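Local coordinates for rhodanese domain-containing protein (Thermoplasma volcanium GSS1, PDB 3GK5) that is of unknown function but carries a rhodanese-like domain, a fold found in thiosulfate sulfurtransferases and some phosphatases, so it may act in sulfur transfer, at residues Y18-V23 / A59-H64. Residues are numbered along the deposited sequence; the frame is centred on the assembly and turned at random.
Sequences YTVLDV and AVICAH
Val60 CG1 lies anti to the backbone N (chi1 -165°), and Val23 CG1 lies anti to its own carbonyl carbon. These torsions bring Val60 CG1 and Val23 CG1 to 3.6 Å, with the side chains crossing at about a right angle. On the other face of the sheet, Ile61 puts CG1 anti to its N (chi1 -164°), which leaves the CG2 branch to reach across. Ile61 CG2 meets Val20 CG1 at 3.9 Å. Ile61 CG2 also packs on Asp22, 3.7 Å from Asp22 CA. The backbones are paired in parallel. Leu21 N donates to Ala59 O (2.8 Å), and Leu21 O accepts from Ile61 N (2.9 Å). Weak bonds from Ala59 N to Thr19 O and from Val23 N to Ile61 O extend the pairing. Strands 19-22 and 58-61 are neighbours inside the five-stranded parallel sheet of the rhodanese-like alpha/beta domain. Strand 58-61 leads into the loop starting at Cys62, probably the counterpart of the rhodanese active-site loop. Helix 66-76 covers Val60, while Ile61 touches Ile89 of helix 88-94. Ala59 CB sits oblique to the Tyr18 ring, 3.8 Å from Tyr18 CD2. Tyr18 OH is hydrogen-bonded to Lys57 NZ. Asp22 OD1 forms a salt bridge with Arg24.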
loop_
_atom_site.group_PDB
_atom_site.type_symbol
_atom_site.label_atom_id
_atom_site.label_comp_id
_atom_site.label_asym_id
_atom_site.label_seq_id
_atom_site.Cartn_x
_atom_site.Cartn_y
_atom_site.Cartn_z
ATOM N N TYR A 18 -4.524 1.819 9.654
ATOM C CA TYR A 18 -3.424 1.528 8.741
ATOM C C TYR A 18 -2.776 2.776 8.196
ATOM O O TYR A 18 -3.310 3.878 8.311
ATOM C CB TYR A 18 -3.889 0.698 7.540
ATOM C CG TYR A 18 -4.386 -0.683 7.877
ATOM C CD1 TYR A 18 -5.683 -0.881 8.349
ATOM C CD2 TYR A 18 -3.557 -1.798 7.718
ATOM C CE1 TYR A 18 -6.142 -2.157 8.653
ATOM C CE2 TYR A 18 -4.003 -3.079 8.018
ATOM C CZ TYR A 18 -5.297 -3.252 8.486
ATOM O OH TYR A 18 -5.734 -4.514 8.808
ATOM N N THR A 19 -1.614 2.565 7.591
ATOM C CA THR A 19 -0.832 3.609 6.954
ATOM C C THR A 19 -0.546 3.042 5.578
ATOM O O THR A 19 0.353 2.240 5.416
ATOM C CB THR A 19 0.501 3.837 7.665
ATOM O OG1 THR A 19 0.265 4.368 8.974
ATOM C CG2 THR A 19 1.368 4.803 6.859
ATOM N N VAL A 20 -1.334 3.455 4.598
ATOM C CA VAL A 20 -1.191 2.964 3.237
ATOM C C VAL A 20 0.184 3.227 2.634
ATOM O O VAL A 20 0.642 4.370 2.611
ATOM C CB VAL A 20 -2.244 3.610 2.323
ATOM C CG1 VAL A 20 -2.137 3.045 0.934
ATOM C CG2 VAL A 20 -3.630 3.388 2.895
ATOM N N LEU A 21 0.834 2.171 2.147
ATOM C CA LEU A 21 2.143 2.306 1.500
ATOM C C LEU A 21 1.920 2.053 0.010
ATOM O O LEU A 21 1.602 0.932 -0.394
ATOM C CB LEU A 21 3.132 1.266 2.024
ATOM C CG LEU A 21 4.624 1.611 2.058
ATOM C CD1 LEU A 21 5.417 0.311 2.019
ATOM C CD2 LEU A 21 5.029 2.500 0.904
ATOM N N ASP A 22 2.094 3.089 -0.805
ATOM C CA ASP A 22 1.890 2.964 -2.248
ATOM C C ASP A 22 3.238 2.711 -2.904
ATOM O O ASP A 22 4.093 3.593 -2.930
ATOM C CB ASP A 22 1.245 4.242 -2.794
ATOM C CG ASP A 22 0.770 4.093 -4.215
ATOM O OD1 ASP A 22 -0.298 4.669 -4.528
ATOM O OD2 ASP A 22 1.455 3.418 -5.026
ATOM N N VAL A 23 3.415 1.503 -3.437
ATOM C CA VAL A 23 4.673 1.099 -4.060
ATOM C C VAL A 23 4.734 1.248 -5.572
ATOM O O VAL A 23 5.613 0.689 -6.227
ATOM C CB VAL A 23 4.995 -0.346 -3.697
ATOM C CG1 VAL A 23 4.985 -0.495 -2.181
ATOM C CG2 VAL A 23 3.979 -1.270 -4.334
ATOM N N ALA A 59 -0.422 -1.020 5.005
ATOM C CA ALA A 59 -1.269 -1.650 4.002
ATOM C C ALA A 59 -0.589 -1.341 2.662
ATOM O O ALA A 59 -0.636 -0.207 2.174
ATOM C CB ALA A 59 -2.691 -1.054 4.050
ATOM N N VAL A 60 0.056 -2.346 2.080
ATOM C CA VAL A 60 0.780 -2.159 0.826
ATOM C C VAL A 60 -0.136 -2.269 -0.365
ATOM O O VAL A 60 -0.755 -3.306 -0.602
ATOM C CB VAL A 60 1.901 -3.191 0.655
ATOM C CG1 VAL A 60 2.840 -2.740 -0.444
ATOM C CG2 VAL A 60 2.631 -3.377 1.955
ATOM N N ILE A 61 -0.211 -1.189 -1.124
ATOM C CA ILE A 61 -1.084 -1.175 -2.266
ATOM C C ILE A 61 -0.326 -1.079 -3.565
ATOM O O ILE A 61 0.768 -0.530 -3.639
ATOM C CB ILE A 61 -2.074 -0.023 -2.174
ATOM C CG1 ILE A 61 -3.231 -0.260 -3.154
ATOM C CG2 ILE A 61 -1.360 1.277 -2.449
ATOM C CD1 ILE A 61 -4.580 0.268 -2.644
ATOM N N CYS A 62 -0.942 -1.607 -4.600
ATOM C CA CYS A 62 -0.337 -1.628 -5.910
ATOM C C CYS A 62 -1.391 -1.239 -6.954
ATOM O O CYS A 62 -2.516 -0.910 -6.595
ATOM C CB CYS A 62 0.172 -3.041 -6.130
ATOM S SG CYS A 62 0.915 -3.286 -7.654
ATOM N N ALA A 63 -1.053 -1.258 -8.234
ATOM C CA ALA A 63 -2.062 -0.913 -9.236
ATOM C C ALA A 63 -3.073 -2.047 -9.299
ATOM O O ALA A 63 -4.283 -1.813 -9.305
ATOM C CB ALA A 63 -1.426 -0.696 -10.619
ATOM N N HIS A 64 -2.566 -3.278 -9.337
ATOM C CA HIS A 64 -3.420 -4.459 -9.401
ATOM C C HIS A 64 -3.115 -5.475 -8.312
ATOM O O HIS A 64 -3.948 -6.325 -8.016
ATOM C CB HIS A 64 -3.294 -5.126 -10.770
ATOM C CG HIS A 64 -3.427 -4.171 -11.909
ATOM N ND1 HIS A 64 -2.336 -3.678 -12.594
ATOM C CD2 HIS A 64 -4.513 -3.569 -12.447
ATOM C CE1 HIS A 64 -2.746 -2.811 -13.502
ATOM N NE2 HIS A 64 -4.064 -2.726 -13.434
#